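Local atomic coordinates of penicillin-binding protein PbpB (PDB entry 6KGU), a protein that synthesises cross-linked peptidoglycan from lipid intermediates during cell wall formation in Mycobacterium tuberculosis and binds penicillin and other beta-lactams. Residues 308-312 against 313-317; 370-374 against 375-379; 387-390 against 391-394; 433-436 against 437-440. One frame throughout, in Å; residues are numbered along the deposited sequence.

All four contacts are local ones within the transpeptidase domain. Interaction 3 is buried near the middle of the chain, and interaction 4 is partly buried; interactions 1 and 2 lie at the surface. Interactions 3 and 4 both start a helix, 390-401 and 436-445, with a hydroxyl N-cap and an apolar pair across it; the N-cap's backbone N is taken by Gln392 OE1 in the capping box of 387-394, but by Glu281 of helix 272-281 at 433-440. Interactions 1 and 2 hold loops instead, the first through an aromatic trio near the antibiotic, the second through clustered hydroxyls, an indole face and water.

Interaction 1 (308-312 against 313-317); sequences WEHGV and MPYTT
Tyr315 OH accepts a hydrogen bond from Trp308 NE1 at 3.0 Å. The phenol oxygen lies at the rim of the indole, almost in its plane, and the bond is bent, with an N-H...O angle of 144°. The same oxygen sits over the centre of the His310 ring, so Tyr315 presents its edge to the imidazole face in a T-shaped stack with centroids 5.4 Å apart and planes at 74°. Trp308 and Tyr315 run past each other in opposite senses, which brings indole CZ2 to 3.9 Å from Tyr315 CZ. The imidazole is held at both nitrogens: ND1 donates to Gly311 O at 2.6 Å, nearly straight and in the ring plane, while NE2 is bonded to Asp306. Two acceptors, one a carboxylate, would probably favour a doubly protonated ring. Beyond this trio the chain makes an inverse gamma turn centred on Pro314, and Thr316 then N-caps helix 317-323 through Gly319 N. Residues 308-316 lie in the loop between strand 302-305 and that helix, whose Val320 and Lys323 also touch Tyr315. Met313, with CG anti to its carbonyl carbon (chi1 -73°), sets CG 3.6 Å from His310 ND1, and its CB lies above one face of the phenol ring, toward the rim. At the far end of the trio, the Trp308 side chain comes within about 8 Å of that of Ser269, the probable acylated serine, and about 5 Å of the bound aztreonam product.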
loop_
_atom_site.group_PDB
_atom_site.type_symbol
_atom_site.label_atom_id
_atom_site.label_comp_id
_atom_site.label_asym_id
_atom_site.label_seq_id
_atom_site.Cartn_x
_atom_site.Cartn_y
_atom_site.Cartn_z
ATOM N N TRP A 308 20.773 1.045 16.260
ATOM C CA TRP A 308 22.138 0.562 16.407
ATOM C C TRP A 308 22.847 1.529 17.339
ATOM O O TRP A 308 22.488 2.703 17.416
ATOM C CB TRP A 308 22.877 0.426 15.050
ATOM C CG TRP A 308 23.052 1.715 14.262
ATOM C CD1 TRP A 308 24.222 2.410 14.078
ATOM C CD2 TRP A 308 22.041 2.433 13.535
ATOM N NE1 TRP A 308 23.993 3.525 13.303
ATOM C CE2 TRP A 308 22.665 3.564 12.956
ATOM C CE3 TRP A 308 20.666 2.236 13.323
ATOM C CZ2 TRP A 308 21.959 4.501 12.180
ATOM C CZ3 TRP A 308 19.963 3.169 12.547
ATOM C CH2 TRP A 308 20.617 4.284 11.982
ATOM N N GLU A 309 23.819 1.024 18.090
ATOM C CA GLU A 309 24.528 1.886 19.025
ATOM C C GLU A 309 25.550 2.710 18.245
ATOM O O GLU A 309 26.267 2.175 17.395
ATOM C CB GLU A 309 25.196 1.054 20.129
ATOM C CG GLU A 309 25.264 1.754 21.511
ATOM C CD GLU A 309 23.906 1.909 22.193
ATOM O OE1 GLU A 309 22.998 1.110 21.883
ATOM O OE2 GLU A 309 23.745 2.818 23.050
ATOM N N HIS A 310 25.581 4.021 18.493
ATOM C CA HIS A 310 26.546 4.864 17.796
ATOM C C HIS A 310 26.698 6.179 18.540
ATOM O O HIS A 310 25.785 6.620 19.244
ATOM C CB HIS A 310 26.166 5.108 16.313
ATOM C CG HIS A 310 24.934 5.946 16.089
ATOM N ND1 HIS A 310 24.938 7.324 16.163
ATOM C CD2 HIS A 310 23.677 5.600 15.712
ATOM C CE1 HIS A 310 23.733 7.788 15.878
ATOM N NE2 HIS A 310 22.946 6.762 15.601
ATOM N N GLY A 311 27.884 6.775 18.411
ATOM C CA GLY A 311 28.121 8.118 18.901
ATOM C C GLY A 311 27.617 9.132 17.895
ATOM O O GLY A 311 26.858 8.810 16.979
ATOM N N VAL A 312 28.063 10.378 18.055
ATOM C CA VAL A 312 27.676 11.407 17.097
ATOM C C VAL A 312 28.217 11.038 15.726
ATOM O O VAL A 312 29.430 10.884 15.539
ATOM C CB VAL A 312 28.163 12.780 17.550
ATOM C CG1 VAL A 312 27.862 13.811 16.464
ATOM C CG2 VAL A 312 27.465 13.160 18.842
ATOM N N MET A 313 27.318 10.869 14.763
ATOM C CA MET A 313 27.660 10.496 13.400
ATOM C C MET A 313 27.343 11.621 12.422
ATOM O O MET A 313 26.269 12.229 12.501
ATOM C CB MET A 313 26.895 9.242 12.973
ATOM C CG MET A 313 27.393 7.953 13.620
ATOM S SD MET A 313 28.980 7.447 12.929
ATOM C CE MET A 313 30.108 8.190 14.060
ATOM N N PRO A 314 28.263 11.894 11.453
ATOM C CA PRO A 314 28.005 12.889 10.394
ATOM C C PRO A 314 27.128 12.334 9.274
ATOM O O PRO A 314 27.520 12.291 8.104
ATOM C CB PRO A 314 29.425 13.225 9.917
ATOM C CG PRO A 314 30.165 11.891 10.067
ATOM C CD PRO A 314 29.571 11.232 11.298
ATOM N N TYR A 315 25.927 11.866 9.633
ATOM C CA TYR A 315 24.964 11.470 8.616
ATOM C C TYR A 315 24.509 12.702 7.843
ATOM O O TYR A 315 24.272 13.763 8.422
ATOM C CB TYR A 315 23.747 10.778 9.245
ATOM C CG TYR A 315 24.072 9.514 10.021
ATOM C CD1 TYR A 315 25.045 8.626 9.571
ATOM C CD2 TYR A 315 23.411 9.216 11.207
ATOM C CE1 TYR A 315 25.349 7.475 10.291
ATOM C CE2 TYR A 315 23.711 8.074 11.931
ATOM C CZ TYR A 315 24.679 7.211 11.470
ATOM O OH TYR A 315 24.975 6.077 12.194
ATOM N N THR A 316 24.398 12.565 6.533
ATOM C CA THR A 316 23.676 13.574 5.783
ATOM C C THR A 316 22.179 13.409 6.023
ATOM O O THR A 316 21.716 12.403 6.561
ATOM C CB THR A 316 23.955 13.472 4.285
ATOM O OG1 THR A 316 23.561 12.172 3.824
ATOM C CG2 THR A 316 25.447 13.725 3.979
ATOM N N THR A 317 21.414 14.417 5.607
ATOM C CA THR A 317 19.964 14.279 5.588
ATOM C C THR A 317 19.557 13.047 4.784
ATOM O O THR A 317 18.727 12.241 5.224
ATOM C CB THR A 317 19.352 15.558 5.023
ATOM O OG1 THR A 317 19.586 16.620 5.956
ATOM C CG2 THR A 317 17.870 15.407 4.778
#

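Interaction 2 (370-374 against 375-379); sequences DQWSG and STFAN
Thr376, at chi1 -47°, divides its branches between two neighbours: OG1 turns back to the backbone of Ser373, and CG2 is carried over the Trp372 indole. Trp372 CG stands anti to its carbonyl carbon (chi1 -75°), which lays the ring under that methyl. CG2 sits 3.6 Å from the centroid of the five-membered ring, almost on its normal, a CH-pi contact over the face. Further along the indole, Trp372 CZ3 meets Phe377 CD1 at 3.7 Å; the two ring planes are close to parallel but slid so far that they barely overlap. The polar side is compact. Ser373 N donates to Thr376 OG1 at 2.8 Å, a bent bond. Ser373 OG accepts from Ser375 N at 2.9 Å, closing an ST turn, as well as from Ser375 OG at 3.0 Å and weakly from Thr376 N. A water links Ser373 O to Phe377 N. The turn lies at the surface, in the long connection between helices 338-347 and 390-401; Trp372 NE1 bonds Pro367 O, and both aromatic side chains touch Pro338. With two sound donors and a weak third on Ser373 OG, and water between backbone groups, the turn is held largely by hydroxyls and solvent.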
loop_
_atom_site.group_PDB
_atom_site.type_symbol
_atom_site.label_atom_id
_atom_site.label_comp_id
_atom_site.label_asym_id
_atom_site.label_seq_id
_atom_site.Cartn_x
_atom_site.Cartn_y
_atom_site.Cartn_z
ATOM N N ASP A 370 -4.725 18.997 18.703
ATOM C CA ASP A 370 -5.208 19.578 19.952
ATOM C C ASP A 370 -5.302 18.561 21.083
ATOM O O ASP A 370 -5.495 18.966 22.234
ATOM C CB ASP A 370 -6.562 20.271 19.752
ATOM C CG ASP A 370 -7.615 19.368 19.136
ATOM O OD1 ASP A 370 -7.352 18.161 18.932
ATOM O OD2 ASP A 370 -8.724 19.880 18.864
ATOM N N GLN A 371 -5.128 17.271 20.804
ATOM C CA GLN A 371 -5.131 16.248 21.840
ATOM C C GLN A 371 -3.766 15.604 22.049
ATOM O O GLN A 371 -3.667 14.628 22.793
ATOM C CB GLN A 371 -6.181 15.186 21.512
ATOM C CG GLN A 371 -7.554 15.797 21.266
ATOM C CD GLN A 371 -8.553 14.810 20.699
ATOM O OE1 GLN A 371 -8.381 13.593 20.816
ATOM N NE2 GLN A 371 -9.599 15.330 20.064
ATOM N N TRP A 372 -2.710 16.132 21.434
ATOM C CA TRP A 372 -1.387 15.537 21.593
ATOM C C TRP A 372 -0.922 15.607 23.046
ATOM O O TRP A 372 -1.165 16.589 23.752
ATOM C CB TRP A 372 -0.367 16.246 20.695
ATOM C CG TRP A 372 -0.472 15.900 19.227
ATOM C CD1 TRP A 372 -1.471 15.194 18.611
ATOM C CD2 TRP A 372 0.471 16.233 18.196
ATOM N NE1 TRP A 372 -1.215 15.082 17.264
ATOM C CE2 TRP A 372 -0.026 15.706 16.986
ATOM C CE3 TRP A 372 1.690 16.923 18.183
ATOM C CZ2 TRP A 372 0.646 15.859 15.774
ATOM C CZ3 TRP A 372 2.361 17.068 16.979
ATOM C CH2 TRP A 372 1.840 16.534 15.792
ATOM N N SER A 373 -0.245 14.555 23.494
ATOM C CA SER A 373 0.442 14.615 24.769
ATOM C C SER A 373 1.770 15.349 24.591
ATOM O O SER A 373 2.119 15.811 23.501
ATOM C CB SER A 373 0.675 13.214 25.322
ATOM O OG SER A 373 1.853 12.664 24.755
ATOM N N GLY A 374 2.537 15.450 25.672
ATOM C CA GLY A 374 3.857 16.036 25.530
ATOM C C GLY A 374 4.817 15.193 24.720
ATOM O O GLY A 374 5.854 15.709 24.291
ATOM N N SER A 375 4.480 13.922 24.485
ATOM C CA SER A 375 5.370 12.962 23.853
ATOM C C SER A 375 4.911 12.507 22.466
ATOM O O SER A 375 5.639 11.745 21.813
ATOM C CB SER A 375 5.526 11.736 24.755
ATOM O OG SER A 375 4.318 10.992 24.785
ATOM N N THR A 376 3.725 12.928 22.012
ATOM C CA THR A 376 3.241 12.575 20.677
ATOM C C THR A 376 4.245 12.946 19.594
ATOM O O THR A 376 4.550 12.137 18.707
ATOM C CB THR A 376 1.917 13.280 20.386
ATOM O OG1 THR A 376 1.041 13.127 21.501
ATOM C CG2 THR A 376 1.276 12.687 19.135
ATOM N N PHE A 377 4.752 14.183 19.642
ATOM C CA PHE A 377 5.639 14.668 18.594
ATOM C C PHE A 377 6.971 13.925 18.569
ATOM O O PHE A 377 7.646 13.920 17.535
ATOM C CB PHE A 377 5.873 16.173 18.754
ATOM C CG PHE A 377 6.485 16.827 17.533
ATOM C CD1 PHE A 377 5.993 16.554 16.264
ATOM C CD2 PHE A 377 7.541 17.719 17.656
ATOM C CE1 PHE A 377 6.538 17.165 15.145
ATOM C CE2 PHE A 377 8.095 18.333 16.539
ATOM C CZ PHE A 377 7.594 18.060 15.284
ATOM N N ALA A 378 7.368 13.301 19.672
ATOM C CA ALA A 378 8.544 12.447 19.656
ATOM C C ALA A 378 8.274 11.074 19.052
ATOM O O ALA A 378 9.220 10.303 18.867
ATOM C CB ALA A 378 9.089 12.267 21.077
ATOM N N ASN A 379 7.016 10.740 18.763
ATOM C CA ASN A 379 6.649 9.412 18.288
ATOM C C ASN A 379 6.154 9.401 16.849
ATOM O O ASN A 379 6.611 8.576 16.048
ATOM C CB ASN A 379 5.579 8.806 19.209
ATOM C CG ASN A 379 6.138 8.423 20.574
ATOM O OD1 ASN A 379 5.640 8.864 21.602
ATOM N ND2 ASN A 379 7.189 7.620 20.582
HETATM O O HOH W 1 4.062 16.195 21.496
HETATM O O HOH W 2 6.823 15.224 22.060
#

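Interaction 3 (387-390 against 391-394); sequences SMTL and LQMT
Gln392 turns its flat carboxamide back toward Thr389, whose backbone N donates to OE1 at 3.0 Å from 22° out of the carbonyl plane. A water that also bonds Ser387 O gives OE1 a second donor, at 2.8 Å, and Met388 CB packs 3.4 Å from the same oxygen. The amide NE2 is bonded to Gln352 O and Ala363 O, so the group is gripped at both ends and its rotation is fixed. With Thr389 OG1 accepting from Gln392 N at 3.0 Å, in a nearly straight bond, this is a capping box at the start of helix 390-401. At chi1 66° the threonine hydroxyl lies between backbone N and carbonyl carbon, directed at Gln392 N. Met388 and Met393 form a hydrophobic staple across the cap: SD of the first lies 3.6 Å from CB of the second. On the sheet side, Leu390 CD1 meets Met393 CE, with Leu390 and Thr394 resting on strand 220-227 and Met393 on strand 493-502. Leu390 O takes two donors from Thr394, N at 2.9 Å and OG1 at 2.8 Å, which reach it from opposite faces of the carbonyl plane.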
loop_
_atom_site.group_PDB
_atom_site.type_symbol
_atom_site.label_atom_id
_atom_site.label_comp_id
_atom_site.label_asym_id
_atom_site.label_seq_id
_atom_site.Cartn_x
_atom_site.Cartn_y
_atom_site.Cartn_z
ATOM N N SER A 387 -1.865 4.799 13.172
ATOM C CA SER A 387 -2.024 3.587 12.386
ATOM C C SER A 387 -2.552 3.953 11.014
ATOM O O SER A 387 -3.232 4.969 10.846
ATOM C CB SER A 387 -2.959 2.586 13.083
ATOM O OG SER A 387 -4.283 3.067 13.056
ATOM N N MET A 388 -2.244 3.104 10.030
ATOM C CA MET A 388 -2.680 3.323 8.663
ATOM C C MET A 388 -2.853 1.968 8.005
ATOM O O MET A 388 -2.247 0.981 8.421
ATOM C CB MET A 388 -1.662 4.146 7.857
ATOM C CG MET A 388 -0.305 3.422 7.670
ATOM S SD MET A 388 0.978 4.446 6.887
ATOM C CE MET A 388 1.167 5.745 8.119
ATOM N N THR A 389 -3.650 1.948 6.946
ATOM C CA THR A 389 -3.760 0.773 6.104
ATOM C C THR A 389 -2.615 0.713 5.100
ATOM O O THR A 389 -1.919 1.700 4.837
ATOM C CB THR A 389 -5.098 0.765 5.374
ATOM O OG1 THR A 389 -5.137 1.863 4.466
ATOM C CG2 THR A 389 -6.249 0.910 6.380
ATOM N N LEU A 390 -2.423 -0.481 4.537
ATOM C CA LEU A 390 -1.488 -0.646 3.432
ATOM C C LEU A 390 -1.818 0.294 2.279
ATOM O O LEU A 390 -0.914 0.860 1.648
ATOM C CB LEU A 390 -1.499 -2.106 2.949
ATOM C CG LEU A 390 -0.385 -2.434 1.945
ATOM C CD1 LEU A 390 0.953 -2.011 2.513
ATOM C CD2 LEU A 390 -0.359 -3.939 1.584
ATOM N N LEU A 391 -3.109 0.462 1.974
ATOM C CA LEU A 391 -3.482 1.334 0.861
ATOM C C LEU A 391 -3.122 2.789 1.152
ATOM O O LEU A 391 -2.611 3.499 0.276
ATOM C CB LEU A 391 -4.982 1.200 0.560
ATOM C CG LEU A 391 -5.488 2.069 -0.588
ATOM C CD1 LEU A 391 -4.801 1.706 -1.915
ATOM C CD2 LEU A 391 -7.015 1.953 -0.714
ATOM N N GLN A 392 -3.426 3.260 2.372
ATOM C CA GLN A 392 -3.019 4.603 2.780
ATOM C C GLN A 392 -1.502 4.776 2.688
ATOM O O GLN A 392 -1.009 5.795 2.195
ATOM C CB GLN A 392 -3.474 4.870 4.218
ATOM C CG GLN A 392 -4.965 5.135 4.358
ATOM C CD GLN A 392 -5.367 5.324 5.798
ATOM O OE1 GLN A 392 -4.820 4.666 6.683
ATOM N NE2 GLN A 392 -6.336 6.215 6.045
ATOM N N MET A 393 -0.750 3.811 3.223
ATOM C CA MET A 393 0.709 3.877 3.162
ATOM C C MET A 393 1.179 4.008 1.724
ATOM O O MET A 393 1.962 4.907 1.389
ATOM C CB MET A 393 1.306 2.622 3.815
ATOM C CG MET A 393 2.828 2.581 3.862
ATOM S SD MET A 393 3.428 0.960 4.421
ATOM C CE MET A 393 3.800 0.175 2.849
ATOM N N THR A 394 0.692 3.122 0.854
ATOM C CA THR A 394 1.042 3.180 -0.558
ATOM C C THR A 394 0.593 4.494 -1.192
ATOM O O THR A 394 1.278 5.037 -2.064
ATOM C CB THR A 394 0.428 1.978 -1.278
ATOM O OG1 THR A 394 0.778 0.785 -0.563
ATOM C CG2 THR A 394 0.949 1.864 -2.684
HETATM O O HOH W 3 -3.913 6.494 8.583
#

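Interaction 4 (433-436 against 437-440); sequences VVSA and QTAQ
Ser435 OG accepts from Thr438 N at 3.0 Å, in a bond with an N-H...O angle of 164°. The hydroxyl lies between its own backbone N and carbonyl carbon (chi1 72°), which points it at the first turn of helix 436-445. Immediately behind, Ser435 O takes Ala439 N at 2.9 Å, nearly straight, and the next helical bond runs from Gln440 N to Ala436 O, so both the side chain and the carbonyl of Ser435 are bound to the helix it begins. Val434 and Thr438 cross at about a right angle: Thr438 CG2 comes 3.7 Å from Val434 CB and is 3.8 Å from Val434 CG2. Val434 CG2 also reaches Ala439 CB at 4.1 Å. The extended Gln440 side chain runs alongside Ala436, its CG 3.3 Å from Ala436 O, and its amide NE2 bonds Asp403 OD1.

A second shell fixes these groups. Glu281 OE1, at the end of helix 272-281, bonds both Ser435 N and Thr438 OG1, so one carboxylate oxygen ties the residue before the helix to the residue in its first turn. The N-terminal end of the helix dipole would probably favour that negative charge. Ser277 of the same helix, Met344 and Ile400 cover Val434, placing the cap where helices 272-281, 338-347 and 390-401 converge. Ser435 as N-cap, with Val434 and Ala439 touching across it, is the arrangement of a serine-capped helix start with a small hydrophobic staple.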
loop_
_atom_site.group_PDB
_atom_site.type_symbol
_atom_site.label_atom_id
_atom_site.label_comp_id
_atom_site.label_asym_id
_atom_site.label_seq_id
_atom_site.Cartn_x
_atom_site.Cartn_y
_atom_site.Cartn_z
ATOM N N VAL A 433 0.371 18.064 -2.077
ATOM C CA VAL A 433 1.012 17.820 -0.782
ATOM C C VAL A 433 2.324 18.587 -0.656
ATOM O O VAL A 433 2.577 19.245 0.350
ATOM C CB VAL A 433 1.248 16.305 -0.574
ATOM C CG1 VAL A 433 1.933 16.060 0.770
ATOM C CG2 VAL A 433 -0.060 15.509 -0.700
ATOM N N VAL A 434 3.193 18.462 -1.652
ATOM C CA VAL A 434 4.443 19.205 -1.733
ATOM C C VAL A 434 4.630 19.603 -3.188
ATOM O O VAL A 434 3.935 19.108 -4.076
ATOM C CB VAL A 434 5.657 18.384 -1.245
ATOM C CG1 VAL A 434 5.519 18.022 0.219
ATOM C CG2 VAL A 434 5.834 17.142 -2.133
ATOM N N SER A 435 5.598 20.490 -3.437
ATOM C CA SER A 435 5.842 20.916 -4.809
ATOM C C SER A 435 6.450 19.777 -5.626
ATOM O O SER A 435 6.948 18.779 -5.087
ATOM C CB SER A 435 6.774 22.135 -4.853
ATOM O OG SER A 435 8.116 21.787 -4.519
ATOM N N ALA A 436 6.404 19.938 -6.956
ATOM C CA ALA A 436 7.068 18.969 -7.829
ATOM C C ALA A 436 8.547 18.874 -7.498
ATOM O O ALA A 436 9.118 17.775 -7.452
ATOM C CB ALA A 436 6.870 19.346 -9.294
ATOM N N GLN A 437 9.182 20.020 -7.218
ATOM C CA GLN A 437 10.605 20.063 -6.924
ATOM C C GLN A 437 10.930 19.302 -5.642
ATOM O O GLN A 437 11.943 18.605 -5.567
ATOM C CB GLN A 437 11.072 21.525 -6.850
ATOM C CG GLN A 437 12.449 21.688 -6.222
ATOM C CD GLN A 437 13.567 21.186 -7.137
ATOM O OE1 GLN A 437 14.659 20.885 -6.673
ATOM N NE2 GLN A 437 13.279 21.050 -8.412
ATOM N N THR A 438 10.088 19.477 -4.620
ATOM C CA THR A 438 10.255 18.716 -3.385
ATOM C C THR A 438 10.086 17.224 -3.643
ATOM O O THR A 438 10.935 16.412 -3.245
ATOM C CB THR A 438 9.252 19.192 -2.334
ATOM O OG1 THR A 438 9.560 20.527 -1.938
ATOM C CG2 THR A 438 9.306 18.294 -1.088
ATOM N N ALA A 439 8.997 16.844 -4.307
ATOM C CA ALA A 439 8.748 15.441 -4.614
ATOM C C ALA A 439 9.927 14.800 -5.340
ATOM O O ALA A 439 10.338 13.685 -5.005
ATOM C CB ALA A 439 7.478 15.317 -5.451
ATOM N N GLN A 440 10.481 15.485 -6.344
ATOM C CA GLN A 440 11.619 14.938 -7.078
ATOM C C GLN A 440 12.830 14.768 -6.172
ATOM O O GLN A 440 13.570 13.784 -6.286
ATOM C CB GLN A 440 11.954 15.842 -8.271
ATOM C CG GLN A 440 10.916 15.744 -9.395
ATOM C CD GLN A 440 10.818 17.008 -10.222
ATOM O OE1 GLN A 440 11.724 17.833 -10.216
ATOM N NE2 GLN A 440 9.712 17.167 -10.933
#